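Local coordinates for protein acyl-coenzyme A oxidase (PDB 5K3H) that uses FAD to desaturate acyl-CoA chains at the first step of peroxisomal beta-oxidation, passing the electrons to oxygen to give hydrogen peroxide, at residues Gln127-Asp130 and Glu131-Ala134; Gln322-Ile325 and Asp326-Glu329. All coordinates share one frame; numbering follows the deposited sequence.

Overall arrangement
Both interactions are short-range and polar, and each ties two consecutive four-residue pieces of chain. Interaction 1 (127-130 with 131-134) is partly buried in the acyl-CoA oxidase N-terminal region, at the turn between helices 114-127 and 130-141. Interaction 2 (322-325 with 326-329) is a surface loop between two long helices of the C-alpha1 region. They share no element: their centres are 69 Å apart, on opposite sides of the chain's centre. In interaction 1 a serine and a glutamine cap a helix start, and the glutamine's amide is also held by backbone after strand 258-261. Interaction 2 has side chains closing turns of irregular backbone, with a water between backbone atoms and the second subunit alongside.

Interaction 1 of 2, residues Gln127-Asp130 and Glu131-Ala134; sequences QASD and EQQA
S129 turns its OG between its own N and its carbonyl carbon (chi1 75°), which swings the hydroxyl round to the start of the following helix, while Q132 sets CG beside its N (chi1 -74°) and runs extended from there, bringing its amide back to S129. The result is a capping box at the N-terminus of helix 130-141. S129 OG accepts from Q132 N at 2.9 Å. In return Q132 OE1 takes S129 N at 2.7 Å, in the plane of the side-chain carbonyl and on a lone pair, with an almost straight N-H...O angle of 176°. The hydroxyl adds a weak bond from S129 OG to Q132 OE1 at 3.3 Å, and Q132 CG lies against S129 OG at 3.2 Å. The helix itself starts with Q133 N bonded to S129 O (2.6 Å) and A134 N to D130 O (3.0 Å). A128 closes one flank with its methyl, CB standing 3.8 Å from Q132 CB, while the CG of Q133 lies beside that same methyl. Beyond the cap, Q132 OE1 also accepts from M267 N, and its NE2 donates to T263 O and L265 O, so the buried amide is gripped at both ends by the chain that follows strand 258-261. With an alanine at Q132, S129 N and M267 N would probably lose this acceptor and the carbonyls of T263 and L265 their donor, leaving only the S129 OG bond of the capping box. The cap lies between helices 114-127 and 130-141: Q133 NE2 bonds back to L124 O, A128 O receives R268 NE, and Q127, whose side chain is close to the FAD-binding Y149, reaches T217 on strand 211-221.

Interaction 2 of 2, residues Gln322-Ile325 and Asp326-Glu329; sequences QGQI and DKNE
Q324 meets the piece that follows with its side-chain amide, which bonds to the backbone of E329. Earlier in the loop, Q322 hydrogen-bonds with its own amide to the backbone of G155 and of the FAD-binding G157, both of the second subunit. At Q324, CG lies beside the backbone N (chi1 -81°) and the chain runs on extended, carrying NE2 to the backbone carbonyls of the next turn. There NE2 donates to E329 O at 2.8 Å; the bond is nearly straight (172°), and the acceptor lies close to the plane of the amide, although the donor is tilted 24° from the plane of the E329 carbonyl. The same nitrogen is 3.1 Å from K327 O, and the Q324 CG methylene packs against E329 O. I325 follows; its side chain packs on V332, E336 and Y337 and on N525 of the second subunit, while its backbone takes part here: a water that accepts a weak bond from I325 N also lies 2.9 Å from D326 O. The chain beyond is a type I beta turn from D326 to E329, with E329 N bonded to D326 O at 3.2 Å. An Asx turn is built into it, D326 OD1 accepting from N328 N at 2.6 Å. The other carboxylate oxygen, D326 OD2, forms a salt bridge with K519 of the second subunit, and K327 N donates to E521 of that subunit.

Interaction 1 of 2, residues Gln127-Asp130 and Glu131-Ala134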
ATOM      1  N   GLN B 127     -22.004   8.504 -28.010  1.00 38.07           N
ATOM      2  CA  GLN B 127     -22.683   9.790 -27.904  1.00 37.90           C
ATOM      3  C   GLN B 127     -22.672  10.616 -29.183  1.00 35.21           C
ATOM      4  O   GLN B 127     -23.555  11.467 -29.355  1.00 34.06           O
ATOM      5  CB  GLN B 127     -22.055  10.633 -26.777  1.00 40.69           C
ATOM      6  CG  GLN B 127     -21.892   9.915 -25.424  1.00 43.70           C
ATOM      7  CD  GLN B 127     -20.834  10.579 -24.528  1.00 47.74           C
ATOM      8  OE1 GLN B 127     -20.190  11.554 -24.931  1.00 49.78           O
ATOM      9  NE2 GLN B 127     -20.654  10.053 -23.317  1.00 46.40           N
ATOM     10  N   ALA B 128     -21.695  10.422 -30.065  1.00 37.65           N
ATOM     11  CA  ALA B 128     -21.640  11.172 -31.308  1.00 39.32           C
ATOM     12  C   ALA B 128     -22.646  10.599 -32.304  1.00 41.37           C
ATOM     13  O   ALA B 128     -22.902   9.389 -32.320  1.00 39.89           O
ATOM     14  CB  ALA B 128     -20.226  11.147 -31.892  1.00 38.70           C
ATOM     15  N   SER B 129     -23.276  11.483 -33.081  1.00 39.78           N
ATOM     16  CA  SER B 129     -24.165  11.024 -34.136  1.00 43.37           C
ATOM     17  C   SER B 129     -23.358  10.324 -35.225  1.00 44.35           C
ATOM     18  O   SER B 129     -22.137  10.473 -35.319  1.00 46.14           O
ATOM     19  CB  SER B 129     -24.955  12.193 -34.728  1.00 42.00           C
ATOM     20  OG  SER B 129     -24.136  12.999 -35.575  1.00 42.09           O
ATOM     21  N   ASP B 130     -24.071   9.593 -36.078  1.00 43.99           N
ATOM     22  CA  ASP B 130     -23.449   8.910 -37.199  1.00 44.65           C
ATOM     23  C   ASP B 130     -22.686   9.969 -37.982  1.00 43.16           C
ATOM     24  O   ASP B 130     -21.490   9.823 -38.233  1.00 43.99           O
ATOM     25  CB  ASP B 130     -24.504   8.249 -38.084  1.00 45.85           C
ATOM     26  CG  ASP B 130     -24.778   6.811 -37.689  1.00 48.64           C
ATOM     27  OD1 ASP B 130     -23.926   5.942 -37.971  1.00 54.87           O
ATOM     28  OD2 ASP B 130     -25.846   6.549 -37.097  1.00 50.50           O
ATOM     29  N   GLU B 131     -23.379  11.042 -38.359  1.00 43.96           N
ATOM     30  CA  GLU B 131     -22.727  12.127 -39.082  1.00 46.08           C
ATOM     31  C   GLU B 131     -21.509  12.642 -38.319  1.00 46.92           C
ATOM     32  O   GLU B 131     -20.507  13.033 -38.928  1.00 49.39           O
ATOM     33  CB  GLU B 131     -23.734  13.241 -39.348  1.00 49.03           C
ATOM     34  CG  GLU B 131     -23.218  14.398 -40.165  1.00 51.58           C
ATOM     35  CD  GLU B 131     -24.338  15.377 -40.509  1.00 54.35           C
ATOM     36  OE1 GLU B 131     -25.440  15.255 -39.915  1.00 55.31           O
ATOM     37  OE2 GLU B 131     -24.131  16.238 -41.399  1.00 56.19           O
ATOM     38  N   GLN B 132     -21.595  12.694 -36.980  1.00 41.83           N
ATOM     39  CA  GLN B 132     -20.453  13.148 -36.186  1.00 42.72           C
ATOM     40  C   GLN B 132     -19.329  12.111 -36.155  1.00 39.77           C
ATOM     41  O   GLN B 132     -18.147  12.470 -36.233  1.00 38.51           O
ATOM     42  CB  GLN B 132     -20.906  13.529 -34.772  1.00 42.68           C
ATOM     43  CG  GLN B 132     -21.669  14.852 -34.739  1.00 42.27           C
ATOM     44  CD  GLN B 132     -22.401  15.105 -33.431  1.00 42.09           C
ATOM     45  OE1 GLN B 132     -22.903  14.177 -32.802  1.00 41.86           O
ATOM     46  NE2 GLN B 132     -22.461  16.369 -33.014  1.00 42.39           N
ATOM     47  N   GLN B 133     -19.678  10.823 -36.047  1.00 42.84           N
ATOM     48  CA  GLN B 133     -18.677   9.758 -36.065  1.00 42.28           C
ATOM     49  C   GLN B 133     -17.875   9.760 -37.358  1.00 44.06           C
ATOM     50  O   GLN B 133     -16.654   9.535 -37.345  1.00 42.24           O
ATOM     51  CB  GLN B 133     -19.363   8.416 -35.871  1.00 41.35           C
ATOM     52  CG  GLN B 133     -19.953   8.250 -34.492  1.00 40.04           C
ATOM     53  CD  GLN B 133     -20.634   6.931 -34.341  1.00 38.19           C
ATOM     54  OE1 GLN B 133     -20.695   6.158 -35.283  1.00 38.59           O
ATOM     55  NE2 GLN B 133     -21.177   6.668 -33.163  1.00 37.58           N
ATOM     56  N   ALA B 134     -18.555   9.987 -38.490  1.00 42.08           N
ATOM     57  CA  ALA B 134     -17.872  10.065 -39.778  1.00 45.60           C
ATOM     58  C   ALA B 134     -16.809  11.154 -39.782  1.00 46.77           C
ATOM     59  O   ALA B 134     -15.805  11.041 -40.496  1.00 51.00           O
ATOM     60  CB  ALA B 134     -18.897  10.291 -40.899  1.00 45.29           C
TER

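Interaction 2 of 2, residues Gln322-Ile325 and Asp326-Glu329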
ATOM      1  N   GLN B 322      15.564 -19.646   3.352  1.00 18.34           N
ATOM      2  CA  GLN B 322      15.779 -18.772   4.512  1.00 20.56           C
ATOM      3  C   GLN B 322      15.176 -19.410   5.744  1.00 18.27           C
ATOM      4  O   GLN B 322      13.975 -19.697   5.766  1.00 18.23           O
ATOM      5  CB  GLN B 322      15.174 -17.373   4.285  1.00 24.69           C
ATOM      6  CG  GLN B 322      15.689 -16.253   5.222  1.00 28.90           C
ATOM      7  CD  GLN B 322      17.099 -15.713   4.867  1.00 35.64           C
ATOM      8  OE1 GLN B 322      17.614 -14.799   5.538  1.00 43.71           O
ATOM      9  NE2 GLN B 322      17.720 -16.273   3.820  1.00 38.41           N
ATOM     10  N   GLY B 323      16.000 -19.652   6.754  1.00 20.31           N
ATOM     11  CA  GLY B 323      15.525 -20.256   7.974  1.00 19.37           C
ATOM     12  C   GLY B 323      15.391 -21.759   7.826  1.00 18.77           C
ATOM     13  O   GLY B 323      15.473 -22.337   6.735  1.00 17.51           O
ATOM     14  N   GLN B 324      15.219 -22.409   8.968  1.00 20.50           N
ATOM     15  CA  GLN B 324      15.085 -23.850   9.023  1.00 20.43           C
ATOM     16  C   GLN B 324      13.731 -24.223   9.587  1.00 20.46           C
ATOM     17  O   GLN B 324      13.169 -23.509  10.428  1.00 21.31           O
ATOM     18  CB  GLN B 324      16.182 -24.484   9.857  1.00 20.37           C
ATOM     19  CG  GLN B 324      17.457 -24.653   9.097  1.00 20.10           C
ATOM     20  CD  GLN B 324      18.563 -25.061  10.003  1.00 20.41           C
ATOM     21  OE1 GLN B 324      18.949 -24.285  10.880  1.00 20.61           O
ATOM     22  NE2 GLN B 324      19.105 -26.259   9.807  1.00 20.65           N
ATOM     23  N   ILE B 325      13.199 -25.327   9.079  1.00 21.22           N
ATOM     24  CA  ILE B 325      12.109 -25.993   9.771  1.00 21.59           C
ATOM     25  C   ILE B 325      12.814 -27.054  10.601  1.00 22.15           C
ATOM     26  O   ILE B 325      13.218 -26.772  11.731  1.00 22.84           O
ATOM     27  CB  ILE B 325      11.040 -26.544   8.806  1.00 22.15           C
ATOM     28  CG1 ILE B 325      10.305 -25.369   8.136  1.00 22.76           C
ATOM     29  CG2 ILE B 325      10.044 -27.423   9.538  1.00 22.06           C
ATOM     30  CD1 ILE B 325       9.377 -25.750   6.990  1.00 22.65           C
ATOM     31  N   ASP B 326      13.088 -28.224  10.021  1.00 23.49           N
ATOM     32  CA  ASP B 326      13.928 -29.208  10.700  1.00 25.51           C
ATOM     33  C   ASP B 326      15.359 -28.699  10.841  1.00 26.50           C
ATOM     34  O   ASP B 326      15.993 -28.308   9.860  1.00 24.27           O
ATOM     35  CB  ASP B 326      13.896 -30.551   9.963  1.00 26.06           C
ATOM     36  CG  ASP B 326      14.649 -31.652  10.713  1.00 27.79           C
ATOM     37  OD1 ASP B 326      15.773 -31.379  11.194  1.00 26.36           O
ATOM     38  OD2 ASP B 326      14.103 -32.765  10.886  1.00 29.45           O
ATOM     39  N   LYS B 327      15.874 -28.734  12.071  1.00 24.31           N
ATOM     40  CA  LYS B 327      17.152 -28.118  12.413  1.00 26.61           C
ATOM     41  C   LYS B 327      18.337 -28.947  11.948  1.00 23.47           C
ATOM     42  O   LYS B 327      19.475 -28.461  11.993  1.00 24.60           O
ATOM     43  CB  LYS B 327      17.259 -27.912  13.937  1.00 32.21           C
ATOM     44  CG  LYS B 327      16.157 -27.026  14.501  1.00 38.60           C
ATOM     45  CD  LYS B 327      16.375 -25.531  14.249  1.00 48.96           C
ATOM     46  CE  LYS B 327      15.151 -24.743  14.721  1.00 57.12           C
ATOM     47  NZ  LYS B 327      15.219 -23.301  14.406  1.00 61.82           N
ATOM     48  N   ASN B 328      18.111 -30.185  11.524  1.00 23.93           N
ATOM     49  CA  ASN B 328      19.179 -30.969  10.930  1.00 24.65           C
ATOM     50  C   ASN B 328      19.116 -31.023   9.413  1.00 23.87           C
ATOM     51  O   ASN B 328      19.905 -31.750   8.807  1.00 26.37           O
ATOM     52  CB  ASN B 328      19.186 -32.381  11.495  1.00 26.03           C
ATOM     53  CG  ASN B 328      19.433 -32.392  12.989  1.00 26.13           C
ATOM     54  OD1 ASN B 328      20.314 -31.670  13.501  1.00 24.83           O
ATOM     55  ND2 ASN B 328      18.728 -33.276  13.690  1.00 28.50           N
ATOM     56  N   GLU B 329      18.199 -30.290   8.797  1.00 24.37           N
ATOM     57  CA  GLU B 329      18.053 -30.206   7.354  1.00 23.88           C
ATOM     58  C   GLU B 329      18.392 -28.810   6.859  1.00 21.39           C
ATOM     59  O   GLU B 329      18.314 -27.842   7.620  1.00 19.60           O
ATOM     60  CB  GLU B 329      16.633 -30.597   6.938  1.00 25.89           C
ATOM     61  CG  GLU B 329      16.338 -32.033   7.223  1.00 28.53           C
ATOM     62  CD  GLU B 329      14.976 -32.442   6.738  1.00 31.31           C
ATOM     63  OE1 GLU B 329      14.130 -31.550   6.523  1.00 33.02           O
ATOM     64  OE2 GLU B 329      14.753 -33.660   6.565  1.00 36.79           O
TER
HETATM   65  O   HOH W   1      15.353 -27.100   7.302  1.00 21.66           O